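PDB 7ALK: neurogenic locus protein delta from Drosophila melanogaster, which acts as a ligand for the Notch receptor and is required for the correct separation of neural and epidermal cell lineages. Local coordinates for residues Leu130-Thr144 with Thr152-Leu164. Residues are numbered along the deposited sequence; the frame is centred on the assembly and turned at random.
Sequences LLVQQVLEVSSEWKT and TSLEYDFRVTCDL. With NAG (2-acetamido-2-deoxy-beta-D-glucopyranose), chain D.
K143 and F158 form an antiparallel hydrogen-bonded pair, K143 N to F158 O and F158 N to K143 O each spanning 3.0 Å, which zips hairpin strands 143-148 and 153-161 together. In the adjoining non-hydrogen-bonded pair, T144 OG1 donates to D157 OD1 at 2.6 Å, meeting the carboxylate from above its plane, while D157 OD2 makes a salt bridge with R7. K143 NZ donates a hydrogen bond to Q134 OE1 at 2.6 Å. Where the chain turns towards the hairpin, S139 N donates to V160 O at 3.2 Å. R159, whose CG stands between its backbone N and carbonyl carbon (chi1 74°) with a straight chain beyond, lays its guanidinium flat on the indole of W142, planes 12° apart, and CD sits over the six-membered ring. R159 NE is also salt-bridged to E5, and R7 adds a cation-pi contact to the indole. An alanine in place of W142 would probably leave the R159 guanidinium without its aromatic platform and freer to swing. On the sheet face holding F158, K143 CB lies over the ring, 3.9 Å from its centroid, while Q134 OE1 and L136 CD2 come to its edge. Just beyond strand 124-135, L136 CD2 also packs on V160 CG2; between the two sheets of this C2-like domain L130 CD2 meets L154 CD2 at 3.6 Å. Mostly apolar contacts thus join the sheets, with K143-Q134 a polar tie among them, whereas salt bridges and a cation-pi contact bind the hairpin to strand 3-12.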
loop_
_atom_site.group_PDB
_atom_site.type_symbol
_atom_site.label_atom_id
_atom_site.label_comp_id
_atom_site.label_asym_id
_atom_site.label_seq_id
_atom_site.Cartn_x
_atom_site.Cartn_y
_atom_site.Cartn_z
ATOM N N LEU A 130 -16.535 9.978 4.612
ATOM C CA LEU A 130 -16.759 8.549 4.765
ATOM C C LEU A 130 -15.795 7.987 5.800
ATOM O O LEU A 130 -14.654 8.442 5.922
ATOM C CB LEU A 130 -16.601 7.805 3.427
ATOM C CG LEU A 130 -15.248 7.822 2.713
ATOM C CD1 LEU A 130 -14.394 6.623 3.095
ATOM C CD2 LEU A 130 -15.454 7.874 1.209
ATOM N N LEU A 131 -16.270 6.992 6.547
ATOM C CA LEU A 131 -15.488 6.319 7.575
ATOM C C LEU A 131 -15.446 4.828 7.274
ATOM O O LEU A 131 -16.490 4.207 7.049
ATOM C CB LEU A 131 -16.075 6.554 8.973
ATOM C CG LEU A 131 -15.759 7.853 9.725
ATOM C CD1 LEU A 131 -16.317 9.081 9.014
ATOM C CD2 LEU A 131 -16.273 7.779 11.156
ATOM N N VAL A 132 -14.243 4.258 7.270
ATOM C CA VAL A 132 -14.037 2.833 7.028
ATOM C C VAL A 132 -13.205 2.288 8.181
ATOM O O VAL A 132 -12.025 2.634 8.318
ATOM C CB VAL A 132 -13.349 2.562 5.683
ATOM C CG1 VAL A 132 -13.260 1.066 5.426
ATOM C CG2 VAL A 132 -14.096 3.254 4.557
ATOM N N GLN A 133 -13.812 1.431 9.002
ATOM C CA GLN A 133 -13.161 0.881 10.192
ATOM C C GLN A 133 -13.469 -0.613 10.232
ATOM O O GLN A 133 -14.585 -1.009 10.582
ATOM C CB GLN A 133 -13.649 1.592 11.451
ATOM C CG GLN A 133 -13.165 0.987 12.754
ATOM C CD GLN A 133 -13.279 1.947 13.925
ATOM O OE1 GLN A 133 -12.967 3.132 13.807
ATOM N NE2 GLN A 133 -13.729 1.437 15.067
ATOM N N GLN A 134 -12.486 -1.438 9.877
ATOM C CA GLN A 134 -12.711 -2.872 9.733
ATOM C C GLN A 134 -11.391 -3.613 9.928
ATOM O O GLN A 134 -10.335 -3.007 10.130
ATOM C CB GLN A 134 -13.335 -3.189 8.372
ATOM C CG GLN A 134 -12.401 -2.946 7.199
ATOM C CD GLN A 134 -12.975 -3.430 5.883
ATOM O OE1 GLN A 134 -12.338 -4.197 5.160
ATOM N NE2 GLN A 134 -14.183 -2.978 5.561
ATOM N N VAL A 135 -11.468 -4.942 9.864
ATOM C CA VAL A 135 -10.321 -5.826 10.052
ATOM C C VAL A 135 -9.757 -6.171 8.680
ATOM O O VAL A 135 -10.464 -6.728 7.832
ATOM C CB VAL A 135 -10.717 -7.098 10.818
ATOM C CG1 VAL A 135 -9.503 -7.985 11.049
ATOM C CG2 VAL A 135 -11.389 -6.744 12.135
ATOM N N LEU A 136 -8.481 -5.857 8.462
ATOM C CA LEU A 136 -7.836 -6.045 7.170
ATOM C C LEU A 136 -6.606 -6.928 7.323
ATOM O O LEU A 136 -5.783 -6.711 8.220
ATOM C CB LEU A 136 -7.454 -4.698 6.548
ATOM C CG LEU A 136 -6.875 -4.730 5.133
ATOM C CD1 LEU A 136 -7.692 -5.643 4.238
ATOM C CD2 LEU A 136 -6.833 -3.328 4.555
ATOM N N GLU A 137 -6.483 -7.912 6.442
ATOM C CA GLU A 137 -5.380 -8.860 6.445
ATOM C C GLU A 137 -4.372 -8.507 5.356
ATOM O O GLU A 137 -4.699 -7.855 4.361
ATOM C CB GLU A 137 -5.897 -10.290 6.241
ATOM C CG GLU A 137 -6.758 -10.488 4.991
ATOM C CD GLU A 137 -8.173 -9.947 5.140
ATOM O OE1 GLU A 137 -8.554 -9.572 6.268
ATOM O OE2 GLU A 137 -8.900 -9.890 4.125
ATOM N N VAL A 138 -3.135 -8.951 5.558
ATOM C CA VAL A 138 -2.056 -8.666 4.618
ATOM C C VAL A 138 -2.233 -9.539 3.381
ATOM O O VAL A 138 -2.142 -10.769 3.454
ATOM C CB VAL A 138 -0.684 -8.896 5.267
ATOM C CG1 VAL A 138 0.407 -8.926 4.209
ATOM C CG2 VAL A 138 -0.399 -7.808 6.289
ATOM N N SER A 139 -2.486 -8.901 2.241
ATOM C CA SER A 139 -2.686 -9.613 0.988
ATOM C C SER A 139 -2.455 -8.651 -0.166
ATOM O O SER A 139 -2.668 -7.443 -0.035
ATOM C CB SER A 139 -4.090 -10.223 0.902
ATOM O OG SER A 139 -4.380 -10.647 -0.418
ATOM N N SER A 140 -2.019 -9.202 -1.300
ATOM C CA SER A 140 -1.756 -8.394 -2.483
ATOM C C SER A 140 -3.022 -8.013 -3.239
ATOM O O SER A 140 -2.935 -7.249 -4.206
ATOM C CB SER A 140 -0.803 -9.131 -3.428
ATOM O OG SER A 140 0.510 -9.182 -2.897
ATOM N N GLU A 141 -4.183 -8.518 -2.833
ATOM C CA GLU A 141 -5.430 -8.218 -3.521
ATOM C C GLU A 141 -6.025 -6.915 -3.002
ATOM O O GLU A 141 -5.957 -6.614 -1.807
ATOM C CB GLU A 141 -6.435 -9.361 -3.357
ATOM C CG GLU A 141 -7.033 -9.512 -1.967
ATOM C CD GLU A 141 -8.319 -10.317 -1.976
ATOM O OE1 GLU A 141 -8.958 -10.406 -3.046
ATOM O OE2 GLU A 141 -8.690 -10.865 -0.917
ATOM N N TRP A 142 -6.595 -6.136 -3.918
ATOM C CA TRP A 142 -7.261 -4.897 -3.548
ATOM C C TRP A 142 -8.687 -5.179 -3.099
ATOM O O TRP A 142 -9.382 -6.020 -3.675
ATOM C CB TRP A 142 -7.280 -3.919 -4.724
ATOM C CG TRP A 142 -5.932 -3.438 -5.165
ATOM C CD1 TRP A 142 -5.147 -3.982 -6.137
ATOM C CD2 TRP A 142 -5.220 -2.298 -4.665
ATOM N NE1 TRP A 142 -3.986 -3.259 -6.268
ATOM C CE2 TRP A 142 -4.008 -2.220 -5.376
ATOM C CE3 TRP A 142 -5.489 -1.340 -3.683
ATOM C CZ2 TRP A 142 -3.064 -1.223 -5.135
ATOM C CZ3 TRP A 142 -4.552 -0.351 -3.446
ATOM C CH2 TRP A 142 -3.354 -0.300 -4.170
ATOM N N LYS A 143 -9.121 -4.472 -2.061
ATOM C CA LYS A 143 -10.512 -4.489 -1.630
ATOM C C LYS A 143 -11.171 -3.201 -2.108
ATOM O O LYS A 143 -10.746 -2.103 -1.732
ATOM C CB LYS A 143 -10.622 -4.637 -0.113
ATOM C CG LYS A 143 -10.134 -5.985 0.407
ATOM C CD LYS A 143 -10.379 -6.137 1.901
ATOM C CE LYS A 143 -11.863 -6.198 2.223
ATOM N NZ LYS A 143 -12.110 -6.294 3.690
ATOM N N THR A 144 -12.192 -3.338 -2.948
ATOM C CA THR A 144 -12.837 -2.202 -3.592
ATOM C C THR A 144 -14.159 -1.895 -2.902
ATOM O O THR A 144 -14.942 -2.807 -2.613
ATOM C CB THR A 144 -13.070 -2.488 -5.078
ATOM O OG1 THR A 144 -11.807 -2.617 -5.744
ATOM C CG2 THR A 144 -13.868 -1.364 -5.728
ATOM N N THR A 152 -23.101 12.713 -3.995
ATOM C CA THR A 152 -21.748 12.362 -4.392
ATOM C C THR A 152 -21.477 10.879 -4.172
ATOM O O THR A 152 -22.135 10.209 -3.372
ATOM C CB THR A 152 -20.718 13.193 -3.621
ATOM O OG1 THR A 152 -20.950 13.057 -2.212
ATOM C CG2 THR A 152 -20.828 14.654 -4.003
ATOM N N SER A 153 -20.481 10.379 -4.900
ATOM C CA SER A 153 -20.066 8.985 -4.811
ATOM C C SER A 153 -18.558 8.913 -4.999
ATOM O O SER A 153 -18.023 9.509 -5.938
ATOM C CB SER A 153 -20.775 8.128 -5.864
ATOM O OG SER A 153 -20.233 6.820 -5.906
ATOM N N LEU A 154 -17.883 8.188 -4.111
ATOM C CA LEU A 154 -16.434 8.033 -4.157
ATOM C C LEU A 154 -16.094 6.551 -4.199
ATOM O O LEU A 154 -16.520 5.787 -3.326
ATOM C CB LEU A 154 -15.769 8.702 -2.952
ATOM C CG LEU A 154 -14.255 8.514 -2.845
ATOM C CD1 LEU A 154 -13.566 8.974 -4.119
ATOM C CD2 LEU A 154 -13.711 9.265 -1.646
ATOM N N GLU A 155 -15.325 6.151 -5.208
ATOM C CA GLU A 155 -14.900 4.770 -5.385
ATOM C C GLU A 155 -13.400 4.665 -5.139
ATOM O O GLU A 155 -12.628 5.519 -5.585
ATOM C CB GLU A 155 -15.246 4.271 -6.791
ATOM C CG GLU A 155 -15.139 2.767 -6.966
ATOM C CD GLU A 155 -15.646 2.302 -8.318
ATOM O OE1 GLU A 155 -16.286 3.111 -9.023
ATOM O OE2 GLU A 155 -15.401 1.129 -8.675
ATOM N N TYR A 156 -12.990 3.613 -4.431
ATOM C CA TYR A 156 -11.607 3.492 -3.995
ATOM C C TYR A 156 -11.258 2.025 -3.787
ATOM O O TYR A 156 -12.134 1.174 -3.611
ATOM C CB TYR A 156 -11.357 4.272 -2.698
ATOM C CG TYR A 156 -12.287 3.873 -1.573
ATOM C CD1 TYR A 156 -13.568 4.402 -1.481
ATOM C CD2 TYR A 156 -11.888 2.954 -0.610
ATOM C CE1 TYR A 156 -14.422 4.034 -0.460
ATOM C CE2 TYR A 156 -12.736 2.580 0.416
ATOM C CZ TYR A 156 -14.001 3.123 0.486
ATOM O OH TYR A 156 -14.850 2.755 1.502
ATOM N N ASP A 157 -9.956 1.745 -3.808
ATOM C CA ASP A 157 -9.406 0.449 -3.442
ATOM C C ASP A 157 -8.421 0.632 -2.294
ATOM O O ASP A 157 -7.755 1.667 -2.190
ATOM C CB ASP A 157 -8.694 -0.227 -4.625
ATOM C CG ASP A 157 -9.554 -0.291 -5.870
ATOM O OD1 ASP A 157 -10.794 -0.224 -5.748
ATOM O OD2 ASP A 157 -8.986 -0.412 -6.976
ATOM N N PHE A 158 -8.327 -0.379 -1.433
ATOM C CA PHE A 158 -7.424 -0.311 -0.292
ATOM C C PHE A 158 -6.867 -1.697 -0.004
ATOM O O PHE A 158 -7.550 -2.708 -0.191
ATOM C CB PHE A 158 -8.122 0.249 0.955
ATOM C CG PHE A 158 -9.301 -0.566 1.414
ATOM C CD1 PHE A 158 -10.549 -0.392 0.839
ATOM C CD2 PHE A 158 -9.161 -1.499 2.428
ATOM C CE1 PHE A 158 -11.634 -1.138 1.263
ATOM C CE2 PHE A 158 -10.241 -2.248 2.857
ATOM C CZ PHE A 158 -11.478 -2.067 2.273
ATOM N N ARG A 159 -5.617 -1.733 0.458
ATOM C CA ARG A 159 -4.964 -2.987 0.806
ATOM C C ARG A 159 -3.734 -2.690 1.650
ATOM O O ARG A 159 -3.289 -1.544 1.758
ATOM C CB ARG A 159 -4.567 -3.781 -0.442
ATOM C CG ARG A 159 -3.373 -3.198 -1.175
ATOM C CD ARG A 159 -2.989 -4.043 -2.373
ATOM N NE ARG A 159 -1.790 -3.533 -3.028
ATOM C CZ ARG A 159 -1.285 -4.025 -4.151
ATOM N NH1 ARG A 159 -1.848 -5.047 -4.772
ATOM N NH2 ARG A 159 -0.184 -3.478 -4.660
ATOM N N VAL A 160 -3.190 -3.746 2.251
ATOM C CA VAL A 160 -1.919 -3.701 2.965
ATOM C C VAL A 160 -1.010 -4.763 2.366
ATOM O O VAL A 160 -1.411 -5.925 2.235
ATOM C CB VAL A 160 -2.091 -3.933 4.477
ATOM C CG1 VAL A 160 -0.816 -3.548 5.219
ATOM C CG2 VAL A 160 -3.273 -3.159 5.007
ATOM N N THR A 161 0.207 -4.366 2.002
ATOM C CA THR A 161 1.190 -5.275 1.437
ATOM C C THR A 161 2.531 -5.057 2.117
ATOM O O THR A 161 2.871 -3.938 2.509
ATOM C CB THR A 161 1.342 -5.082 -0.081
ATOM O OG1 THR A 161 1.618 -3.704 -0.364
ATOM C CG2 THR A 161 0.072 -5.503 -0.805
ATOM N N CYS A 162 3.293 -6.138 2.255
ATOM C CA CYS A 162 4.596 -6.064 2.895
ATOM C C CYS A 162 5.620 -5.425 1.964
ATOM O O CYS A 162 5.507 -5.493 0.737
ATOM C CB CYS A 162 5.075 -7.455 3.314
ATOM S SG CYS A 162 3.981 -8.348 4.451
ATOM N N ASP A 163 6.627 -4.794 2.565
ATOM C CA ASP A 163 7.712 -4.214 1.792
ATOM C C ASP A 163 8.593 -5.317 1.206
ATOM O O ASP A 163 8.429 -6.506 1.496
ATOM C CB ASP A 163 8.547 -3.272 2.658
ATOM C CG ASP A 163 7.850 -1.951 2.924
ATOM O OD1 ASP A 163 6.737 -1.745 2.397
ATOM O OD2 ASP A 163 8.417 -1.119 3.663
ATOM N N LEU A 164 9.539 -4.906 0.366
ATOM C CA LEU A 164 10.448 -5.860 -0.253
ATOM C C LEU A 164 11.313 -6.533 0.806
ATOM O O LEU A 164 11.741 -5.901 1.775
ATOM C CB LEU A 164 11.329 -5.158 -1.288
ATOM C CG LEU A 164 12.236 -6.055 -2.136
ATOM C CD1 LEU A 164 11.413 -6.944 -3.055
ATOM C CD2 LEU A 164 13.221 -5.216 -2.936
HETATM C C1 NAG D . -18.475 -1.704 1.174
HETATM C C2 NAG D . -18.638 -3.211 1.358
HETATM C C3 NAG D . -19.508 -3.496 2.566
HETATM C C4 NAG D . -18.782 -3.053 3.826
HETATM C C5 NAG D . -18.304 -1.607 3.693
HETATM C C6 NAG D . -16.800 -1.462 3.756
HETATM C C7 NAG D . -18.437 -4.313 -0.826
HETATM C C8 NAG D . -19.173 -4.913 -1.986
HETATM N N2 NAG D . -19.194 -3.828 0.164
HETATM O O3 NAG D . -19.798 -4.888 2.630
HETATM O O4 NAG D . -19.649 -3.162 4.950
HETATM O O5 NAG D . -18.740 -1.004 2.457
HETATM O O6 NAG D . -16.414 -0.096 3.775
HETATM O O7 NAG D . -17.212 -4.269 -0.786
#